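Local coordinates for protein methionine gamma-lyase (Trichomonas vaginalis, PDB 1E5F) that belongs to the pyridoxal-5'-phosphate-dependent enzymes of the Cys/Met metabolism family and binds this cofactor in a fold related to that of the aminotransferases, at residues Ser106-Tyr111 / Arg362-Ile367; Leu180-Asn185 / Val202-Ala207. All coordinates share one frame; numbering follows the deposited sequence.

Contact 1 (Ser106-Tyr111 / Arg362-Ile367). With PLP (pyridoxal-5'-phosphate), chain C.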
ATOM      1  N   SER A 106     -33.346 -11.886 -17.671  1.00 28.37           N
ATOM      2  CA  SER A 106     -32.762 -11.968 -16.382  1.00 28.42           C
ATOM      3  C   SER A 106     -33.760 -12.439 -15.321  1.00 29.59           C
ATOM      4  O   SER A 106     -34.921 -12.110 -15.355  1.00 28.56           O
ATOM      5  CB  SER A 106     -32.388 -10.558 -15.933  1.00 28.63           C
ATOM      6  OG  SER A 106     -31.935 -10.454 -14.581  1.00 28.38           O
ATOM      7  N   ASP A 107     -33.152 -12.937 -14.278  1.00 29.45           N
ATOM      8  CA  ASP A 107     -33.960 -13.369 -13.157  1.00 29.89           C
ATOM      9  C   ASP A 107     -34.317 -12.039 -12.522  1.00 29.92           C
ATOM     10  O   ASP A 107     -33.540 -11.110 -12.671  1.00 24.57           O
ATOM     11  CB  ASP A 107     -33.274 -14.289 -12.183  1.00 30.06           C
ATOM     12  CG  ASP A 107     -34.303 -14.951 -11.248  1.00 31.30           C
ATOM     13  OD1 ASP A 107     -34.652 -14.297 -10.247  1.00 33.93           O
ATOM     14  OD2 ASP A 107     -34.777 -16.058 -11.476  1.00 30.48           O
ATOM     15  N   GLU A 108     -35.587 -12.018 -12.170  1.00 27.67           N
ATOM     16  CA  GLU A 108     -36.023 -10.809 -11.487  1.00 32.45           C
ATOM     17  C   GLU A 108     -35.399 -10.637 -10.133  1.00 29.36           C
ATOM     18  O   GLU A 108     -35.544  -9.558  -9.591  1.00 31.59           O
ATOM     19  CB  GLU A 108     -37.582 -11.035 -11.403  1.00 34.10           C
ATOM     20  CG  GLU A 108     -37.969 -12.156 -10.417  1.00 37.77           C
ATOM     21  CD  GLU A 108     -39.514 -12.303 -10.289  1.00 41.02           C
ATOM     22  OE1 GLU A 108     -40.307 -11.418 -10.632  1.00 39.95           O
ATOM     23  OE2 GLU A 108     -40.003 -13.324  -9.770  1.00 40.60           O
ATOM     24  N   CYS A 109     -34.929 -11.695  -9.418  1.00 28.48           N
ATOM     25  CA  CYS A 109     -34.381 -11.394  -8.108  1.00 30.19           C
ATOM     26  C   CYS A 109     -32.865 -11.289  -8.255  1.00 30.77           C
ATOM     27  O   CYS A 109     -32.172 -12.367  -8.229  1.00 31.30           O
ATOM     28  CB  CYS A 109     -34.795 -12.405  -7.059  1.00 30.95           C
ATOM     29  SG  CYS A 109     -34.209 -12.009  -5.382  0.80 29.76           S
ATOM     30  N   LEU A 110     -32.315 -10.136  -8.216  1.00 29.94           N
ATOM     31  CA  LEU A 110     -30.948  -9.718  -8.445  1.00 30.64           C
ATOM     32  C   LEU A 110     -30.555  -8.734  -7.326  1.00 31.94           C
ATOM     33  O   LEU A 110     -31.318  -8.026  -6.629  1.00 29.89           O
ATOM     34  CB  LEU A 110     -31.015  -8.862  -9.718  1.00 30.06           C
ATOM     35  CG  LEU A 110     -30.544  -9.302 -11.076  1.00 31.65           C
ATOM     36  CD1 LEU A 110     -30.569 -10.859 -11.170  1.00 27.39           C
ATOM     37  CD2 LEU A 110     -31.370  -8.781 -12.218  1.00 30.05           C
ATOM     38  N   TYR A 111     -29.256  -8.674  -7.204  1.00 31.78           N
ATOM     39  CA  TYR A 111     -28.703  -7.471  -6.534  1.00 35.96           C
ATOM     40  C   TYR A 111     -29.459  -6.216  -7.027  1.00 33.19           C
ATOM     41  O   TYR A 111     -29.596  -5.880  -8.188  1.00 31.71           O
ATOM     42  CB  TYR A 111     -27.209  -7.469  -6.774  1.00 33.94           C
ATOM     43  CG  TYR A 111     -26.549  -6.318  -6.077  1.00 41.06           C
ATOM     44  CD1 TYR A 111     -26.884  -5.903  -4.806  1.00 43.00           C
ATOM     45  CD2 TYR A 111     -25.570  -5.587  -6.750  1.00 41.77           C
ATOM     46  CE1 TYR A 111     -26.262  -4.834  -4.189  1.00 45.31           C
ATOM     47  CE2 TYR A 111     -24.914  -4.535  -6.120  1.00 43.62           C
ATOM     48  CZ  TYR A 111     -25.245  -4.138  -4.863  1.00 45.68           C
ATOM     49  OH  TYR A 111     -24.610  -3.088  -4.259  1.00 43.90           O
ATOM     50  N   ARG A 362     -39.639  -5.190  -5.844  1.00 45.46           N
ATOM     51  CA  ARG A 362     -39.070  -5.980  -4.774  1.00 47.35           C
ATOM     52  C   ARG A 362     -40.061  -7.063  -4.271  1.00 48.60           C
ATOM     53  O   ARG A 362     -39.706  -8.237  -3.965  1.00 42.15           O
ATOM     54  CB  ARG A 362     -38.651  -5.242  -3.526  1.00 48.07           C
ATOM     55  CG  ARG A 362     -37.944  -3.904  -3.725  1.00 48.39           C
ATOM     56  CD  ARG A 362     -37.365  -3.514  -2.366  1.00 46.32           C
ATOM     57  NE  ARG A 362     -38.331  -2.859  -1.510  1.00 47.01           N
ATOM     58  CZ  ARG A 362     -38.688  -1.585  -1.615  1.00 49.55           C
ATOM     59  NH1 ARG A 362     -38.186  -0.752  -2.576  1.00 49.48           N
ATOM     60  NH2 ARG A 362     -39.502  -1.035  -0.703  1.00 48.38           N
ATOM     61  N   GLU A 363     -41.329  -6.527  -4.221  1.00 48.70           N
ATOM     62  CA  GLU A 363     -42.369  -7.387  -3.662  1.00 48.98           C
ATOM     63  C   GLU A 363     -42.586  -8.552  -4.559  1.00 44.76           C
ATOM     64  O   GLU A 363     -42.510  -9.659  -4.018  1.00 44.20           O
ATOM     65  CB  GLU A 363     -43.570  -6.572  -3.170  1.00 48.68           C
ATOM     66  CG  GLU A 363     -43.123  -5.822  -1.905  1.00 51.60           C
ATOM     67  CD  GLU A 363     -44.064  -4.680  -1.633  1.00 55.96           C
ATOM     68  OE1 GLU A 363     -44.653  -4.215  -2.638  1.00 59.41           O
ATOM     69  OE2 GLU A 363     -44.334  -4.246  -0.483  1.00 57.53           O
ATOM     70  N   ALA A 364     -42.606  -8.380  -5.878  1.00 44.37           N
ATOM     71  CA  ALA A 364     -42.779  -9.552  -6.761  1.00 44.25           C
ATOM     72  C   ALA A 364     -41.699 -10.613  -6.616  1.00 44.62           C
ATOM     73  O   ALA A 364     -41.940 -11.831  -6.643  1.00 41.62           O
ATOM     74  CB  ALA A 364     -42.875  -9.004  -8.198  1.00 43.68           C
ATOM     75  N   ALA A 365     -40.468 -10.146  -6.305  1.00 41.46           N
ATOM     76  CA  ALA A 365     -39.397 -11.104  -6.042  1.00 45.45           C
ATOM     77  C   ALA A 365     -39.263 -11.608  -4.620  1.00 46.05           C
ATOM     78  O   ALA A 365     -38.335 -12.349  -4.282  1.00 46.09           O
ATOM     79  CB  ALA A 365     -38.022 -10.533  -6.528  1.00 46.43           C
ATOM     80  N   GLY A 366     -40.143 -11.248  -3.697  1.00 47.03           N
ATOM     81  CA  GLY A 366     -40.166 -11.834  -2.374  1.00 46.24           C
ATOM     82  C   GLY A 366     -39.359 -10.954  -1.438  1.00 43.33           C
ATOM     83  O   GLY A 366     -39.063 -11.440  -0.348  1.00 37.90           O
ATOM     84  N   ILE A 367     -39.013  -9.757  -1.889  1.00 39.99           N
ATOM     85  CA  ILE A 367     -38.250  -8.965  -0.874  1.00 41.11           C
ATOM     86  C   ILE A 367     -39.295  -8.264  -0.062  1.00 41.74           C
ATOM     87  O   ILE A 367     -39.883  -7.331  -0.638  1.00 42.36           O
ATOM     88  CB  ILE A 367     -37.187  -8.121  -1.565  1.00 41.18           C
ATOM     89  CG1 ILE A 367     -36.158  -9.118  -2.191  1.00 36.66           C
ATOM     90  CG2 ILE A 367     -36.543  -7.138  -0.602  1.00 38.54           C
ATOM     91  CD1 ILE A 367     -35.534  -8.417  -3.406  1.00 35.91           C
TER
HETATM   92  N1  PLP C 405     -23.032  -9.119  -7.545  1.00 34.02           N
HETATM   93  C2  PLP C 405     -23.769  -9.405  -6.444  1.00 33.20           C
HETATM   94  C2A PLP C 405     -24.453 -10.671  -6.046  1.00 28.03           C
HETATM   95  C3  PLP C 405     -23.423  -8.515  -5.391  1.00 31.27           C
HETATM   96  O3  PLP C 405     -24.007  -8.793  -4.197  1.00 37.06           O
HETATM   97  C4  PLP C 405     -22.775  -7.309  -5.573  1.00 31.21           C
HETATM   98  C4A PLP C 405     -22.901  -6.389  -4.287  1.00 30.92           C
HETATM   99  C5  PLP C 405     -22.525  -6.921  -6.840  1.00 29.99           C
HETATM  100  C6  PLP C 405     -22.705  -7.842  -7.872  1.00 32.39           C
HETATM  101  C5A PLP C 405     -21.798  -5.659  -7.175  1.00 29.67           C
HETATM  102  O4P PLP C 405     -20.361  -5.781  -6.751  1.00 28.91           O
HETATM  103  P   PLP C 405     -19.580  -4.446  -6.393  1.00 25.39           P
HETATM  104  O1P PLP C 405     -20.282  -3.975  -5.177  1.00 25.05           O
HETATM  105  O2P PLP C 405     -18.236  -4.972  -6.136  1.00 24.10           O
HETATM  106  O3P PLP C 405     -19.676  -3.422  -7.539  1.00 24.62           O
HETATM  107  O   HOH W   1     -43.210 -12.844  -9.458  1.00 53.50           O
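An Asx turn and a Schellman motif meet here: Glu108 and Cys109, in the turn that leaves strand 103-107, lie against Ala365 where helix 359-364 ends. Cys109 CB meets Ala365 CB at 3.8 Å. The same methyl group also lies 4.2 Å from Glu108 CG, so the methyl of Ala365 rests against two successive side chains. With CG set between its backbone N and carbonyl carbon (chi1 70°), the otherwise extended Glu108 runs out past Ala365 and brings its carboxylate beside Ala364. A water lies 3.3 Å from Glu108 OE2 and from Ala364 O and may bridge them, but both distances are long and more acceptors compete than it has protons. Each partner is shaped by bonds of its own. Asp107 OD1 accepts from Cys109 N at 2.7 Å, met on the anti side of the carboxylate, and it also forms a salt bridge with Lys162. On the helix side, Gly366 N and Ile367 N return to Glu363 O and Arg362 O, and Gly366 takes a positive phi of 94°. Beyond the turn, Tyr111 sits at the N-cap position before helix 112-124 and turns one ring face to the cofactor, its CE2 3.3 Å from C4A of PLP. No direct hydrogen bond joins the two segments, so the contact rests mainly on apolar packing between two ends that are each tied internally.

Contact 2 (Leu180-Asn185 / Val202-Ala207). With PLP (pyridoxal-5'-phosphate), chain C.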
ATOM      1  N   LEU A 180     -26.018 -16.762 -24.505  1.00 27.92           N
ATOM      2  CA  LEU A 180     -25.043 -16.918 -23.402  1.00 25.46           C
ATOM      3  C   LEU A 180     -25.704 -16.926 -22.049  1.00 25.13           C
ATOM      4  O   LEU A 180     -26.555 -16.042 -21.814  1.00 28.24           O
ATOM      5  CB  LEU A 180     -24.090 -15.660 -23.433  1.00 25.08           C
ATOM      6  CG  LEU A 180     -23.109 -15.769 -24.625  1.00 27.44           C
ATOM      7  CD1 LEU A 180     -22.166 -14.571 -24.665  1.00 25.10           C
ATOM      8  CD2 LEU A 180     -22.283 -17.014 -24.661  1.00 22.77           C
ATOM      9  N   VAL A 181     -25.418 -17.953 -21.271  1.00 23.19           N
ATOM     10  CA  VAL A 181     -25.939 -17.971 -19.906  1.00 25.18           C
ATOM     11  C   VAL A 181     -24.823 -17.381 -19.039  1.00 27.44           C
ATOM     12  O   VAL A 181     -23.692 -17.902 -19.022  1.00 27.11           O
ATOM     13  CB  VAL A 181     -26.312 -19.366 -19.461  1.00 24.47           C
ATOM     14  CG1 VAL A 181     -26.839 -19.388 -18.078  1.00 23.34           C
ATOM     15  CG2 VAL A 181     -27.359 -19.829 -20.535  1.00 25.71           C
ATOM     16  N   ILE A 182     -25.092 -16.456 -18.171  1.00 25.02           N
ATOM     17  CA  ILE A 182     -24.193 -15.691 -17.299  1.00 25.63           C
ATOM     18  C   ILE A 182     -24.676 -15.928 -15.907  1.00 25.19           C
ATOM     19  O   ILE A 182     -25.858 -15.604 -15.641  1.00 25.17           O
ATOM     20  CB  ILE A 182     -24.143 -14.150 -17.592  1.00 23.21           C
ATOM     21  CG1 ILE A 182     -23.637 -13.938 -19.075  1.00 23.60           C
ATOM     22  CG2 ILE A 182     -23.103 -13.445 -16.712  1.00 17.26           C
ATOM     23  CD1 ILE A 182     -23.626 -12.582 -19.666  1.00 26.07           C
ATOM     24  N   ALA A 183     -23.840 -16.423 -15.048  1.00 25.98           N
ATOM     25  CA  ALA A 183     -24.276 -16.663 -13.649  1.00 23.82           C
ATOM     26  C   ALA A 183     -23.459 -15.791 -12.665  1.00 25.36           C
ATOM     27  O   ALA A 183     -22.227 -15.688 -12.919  1.00 21.50           O
ATOM     28  CB  ALA A 183     -24.076 -18.113 -13.432  1.00 17.60           C
ATOM     29  N   ASP A 184     -24.186 -14.980 -11.873  1.00 19.16           N
ATOM     30  CA  ASP A 184     -23.330 -14.237 -10.860  1.00 19.26           C
ATOM     31  C   ASP A 184     -23.083 -15.130  -9.666  1.00 22.04           C
ATOM     32  O   ASP A 184     -23.994 -15.550  -8.949  1.00 24.17           O
ATOM     33  CB  ASP A 184     -24.056 -12.969 -10.459  1.00 19.81           C
ATOM     34  CG  ASP A 184     -23.293 -12.088  -9.468  1.00 21.31           C
ATOM     35  OD1 ASP A 184     -22.528 -12.614  -8.656  1.00 20.73           O
ATOM     36  OD2 ASP A 184     -23.728 -10.911  -9.261  1.00 26.30           O
ATOM     37  N   ASN A 185     -21.861 -15.652  -9.438  1.00 22.37           N
ATOM     38  CA  ASN A 185     -21.508 -16.674  -8.473  1.00 17.29           C
ATOM     39  C   ASN A 185     -20.994 -16.126  -7.193  1.00 17.10           C
ATOM     40  O   ASN A 185     -20.316 -16.718  -6.373  1.00 17.95           O
ATOM     41  CB  ASN A 185     -20.462 -17.623  -9.164  1.00 19.18           C
ATOM     42  CG  ASN A 185     -20.234 -18.960  -8.442  1.00 20.05           C
ATOM     43  OD1 ASN A 185     -21.214 -19.517  -7.856  1.00 19.84           O
ATOM     44  ND2 ASN A 185     -19.028 -19.554  -8.384  1.00 16.21           N
ATOM     45  N   VAL A 202     -20.478 -17.885 -18.779  1.00 22.44           N
ATOM     46  CA  VAL A 202     -19.817 -16.724 -18.274  1.00 21.32           C
ATOM     47  C   VAL A 202     -20.200 -16.634 -16.774  1.00 25.01           C
ATOM     48  O   VAL A 202     -21.356 -16.685 -16.472  1.00 21.07           O
ATOM     49  CB  VAL A 202     -20.110 -15.336 -18.874  1.00 18.70           C
ATOM     50  CG1 VAL A 202     -19.066 -14.300 -18.343  1.00 20.25           C
ATOM     51  CG2 VAL A 202     -20.016 -15.350 -20.376  1.00 22.79           C
ATOM     52  N   VAL A 203     -19.139 -16.579 -15.918  1.00 25.36           N
ATOM     53  CA  VAL A 203     -19.346 -16.490 -14.495  1.00 23.96           C
ATOM     54  C   VAL A 203     -18.758 -15.182 -14.023  1.00 21.85           C
ATOM     55  O   VAL A 203     -17.575 -14.930 -14.267  1.00 19.81           O
ATOM     56  CB  VAL A 203     -18.654 -17.629 -13.685  1.00 25.79           C
ATOM     57  CG1 VAL A 203     -18.861 -17.461 -12.179  1.00 20.84           C
ATOM     58  CG2 VAL A 203     -19.158 -18.989 -14.143  1.00 20.65           C
ATOM     59  N   VAL A 204     -19.539 -14.364 -13.323  1.00 23.20           N
ATOM     60  CA  VAL A 204     -19.081 -13.090 -12.786  1.00 19.82           C
ATOM     61  C   VAL A 204     -19.129 -13.125 -11.255  1.00 24.71           C
ATOM     62  O   VAL A 204     -19.865 -13.905 -10.618  1.00 23.76           O
ATOM     63  CB  VAL A 204     -19.865 -11.916 -13.329  1.00 22.25           C
ATOM     64  CG1 VAL A 204     -19.821 -11.633 -14.864  1.00 18.38           C
ATOM     65  CG2 VAL A 204     -21.343 -12.063 -12.922  1.00 20.44           C
ATOM     66  N   HIS A 205     -18.268 -12.251 -10.622  1.00 21.50           N
ATOM     67  CA  HIS A 205     -18.204 -12.130  -9.180  1.00 22.16           C
ATOM     68  C   HIS A 205     -17.983 -10.677  -8.776  1.00 20.02           C
ATOM     69  O   HIS A 205     -17.274  -9.946  -9.400  1.00 17.63           O
ATOM     70  CB  HIS A 205     -16.974 -12.761  -8.433  1.00 20.61           C
ATOM     71  CG  HIS A 205     -16.958 -14.264  -8.522  1.00 21.37           C
ATOM     72  ND1 HIS A 205     -17.490 -15.036  -7.513  1.00 23.07           N
ATOM     73  CD2 HIS A 205     -16.501 -15.121  -9.461  1.00 19.79           C
ATOM     74  CE1 HIS A 205     -17.370 -16.335  -7.882  1.00 20.73           C
ATOM     75  NE2 HIS A 205     -16.708 -16.371  -9.058  1.00 18.32           N
ATOM     76  N   SER A 206     -18.480 -10.458  -7.588  1.00 21.87           N
ATOM     77  CA  SER A 206     -18.133  -9.249  -6.864  1.00 19.11           C
ATOM     78  C   SER A 206     -17.037  -9.850  -5.966  1.00 20.28           C
ATOM     79  O   SER A 206     -17.279 -10.553  -4.974  1.00 20.79           O
ATOM     80  CB  SER A 206     -19.178  -8.560  -6.018  1.00 20.41           C
ATOM     81  OG  SER A 206     -18.609  -7.539  -5.212  1.00 22.62           O
ATOM     82  N   ALA A 207     -15.788  -9.578  -6.301  1.00 19.07           N
ATOM     83  CA  ALA A 207     -14.674 -10.080  -5.484  1.00 19.99           C
ATOM     84  C   ALA A 207     -14.548  -9.179  -4.233  1.00 20.55           C
ATOM     85  O   ALA A 207     -14.058  -9.648  -3.213  1.00 16.45           O
ATOM     86  CB  ALA A 207     -13.294 -10.000  -6.235  1.00 22.98           C
TER
HETATM   87  N1  PLP C 405     -23.032  -9.119  -7.545  1.00 34.02           N
HETATM   88  C2  PLP C 405     -23.769  -9.405  -6.444  1.00 33.20           C
HETATM   89  C2A PLP C 405     -24.453 -10.671  -6.046  1.00 28.03           C
HETATM   90  C3  PLP C 405     -23.423  -8.515  -5.391  1.00 31.27           C
HETATM   91  O3  PLP C 405     -24.007  -8.793  -4.197  1.00 37.06           O
HETATM   92  C4  PLP C 405     -22.775  -7.309  -5.573  1.00 31.21           C
HETATM   93  C4A PLP C 405     -22.901  -6.389  -4.287  1.00 30.92           C
HETATM   94  C5  PLP C 405     -22.525  -6.921  -6.840  1.00 29.99           C
HETATM   95  C6  PLP C 405     -22.705  -7.842  -7.872  1.00 32.39           C
HETATM   96  C5A PLP C 405     -21.798  -5.659  -7.175  1.00 29.67           C
HETATM   97  O4P PLP C 405     -20.361  -5.781  -6.751  1.00 28.91           O
HETATM   98  P   PLP C 405     -19.580  -4.446  -6.393  1.00 25.39           P
HETATM   99  O1P PLP C 405     -20.282  -3.975  -5.177  1.00 25.05           O
HETATM  100  O2P PLP C 405     -18.236  -4.972  -6.136  1.00 24.10           O
HETATM  101  O3P PLP C 405     -19.676  -3.422  -7.539  1.00 24.62           O
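Val202 lies side by side with Ile182, their side chains pointing the same way, and Val202 CB meets Ile182 CG1 at 3.8 Å. The backbone of Val202 is gripped at both ends: its N donates to Val181 O at 3.2 Å, and its O accepts from Ala183 N at 2.9 Å. Two residues on, Val204 repeats the pattern, with its N bonded to Ala183 O and its O taken by Asn185 N at 2.9 Å. A chi1 of -62° places Val204 CG2 between its own N and carbonyl carbon, where it reaches Asp184 CA at 3.6 Å. Strands 180-184 and 202-206 are thus parallel neighbours within the mixed seven-stranded sheet of the fold, and their C-terminal ends approach the cofactor. Asp184, on the same face as Ile182, Val202 and Val204, holds OD2 2.6 Å from N1 of PLP, the position of the aspartate in fold-type I PLP enzymes; its OD1 is bonded to Thr186. Ser206 OG reaches the phosphate end, near both O2P and O4P, with one proton to share. Val203 points to the opposite face with Ala183, and at the strand end Asn185 CB packs on Val203 CG1 at 3.4 Å and lies 3.6 Å from His205 CE1. The Asn185 amide and the His205 ring run alongside each other with planes 56° apart, and Asn185 ND2 and His205 NE2 are both hydrogen-bonded to Glu75 OE2.

In the fold
From the N terminus, the chain first passes 106-111, at the end of strand 103-107, then lays down 180-185 and 202-207, and only much later returns with 362-367. Contact 2 closes a short loop of 16 residues without helix or strand, and it is nested inside the 250-residue loop closed by contact 1. Strand 148-154 separates strands 103-107 and 180-184 in the large sheet, where one segment of contact 1 and both of contact 2 start. Contact 2 joins strands within it, whereas contact 1 ties the turn after strand 103-107, next to the outermost strand 128-132, to the end of helix 359-364, which comes along the chain between strands 345-347 and 371-375 of the smaller sheet. Their centres are about 17 Å apart, and both reach PLP.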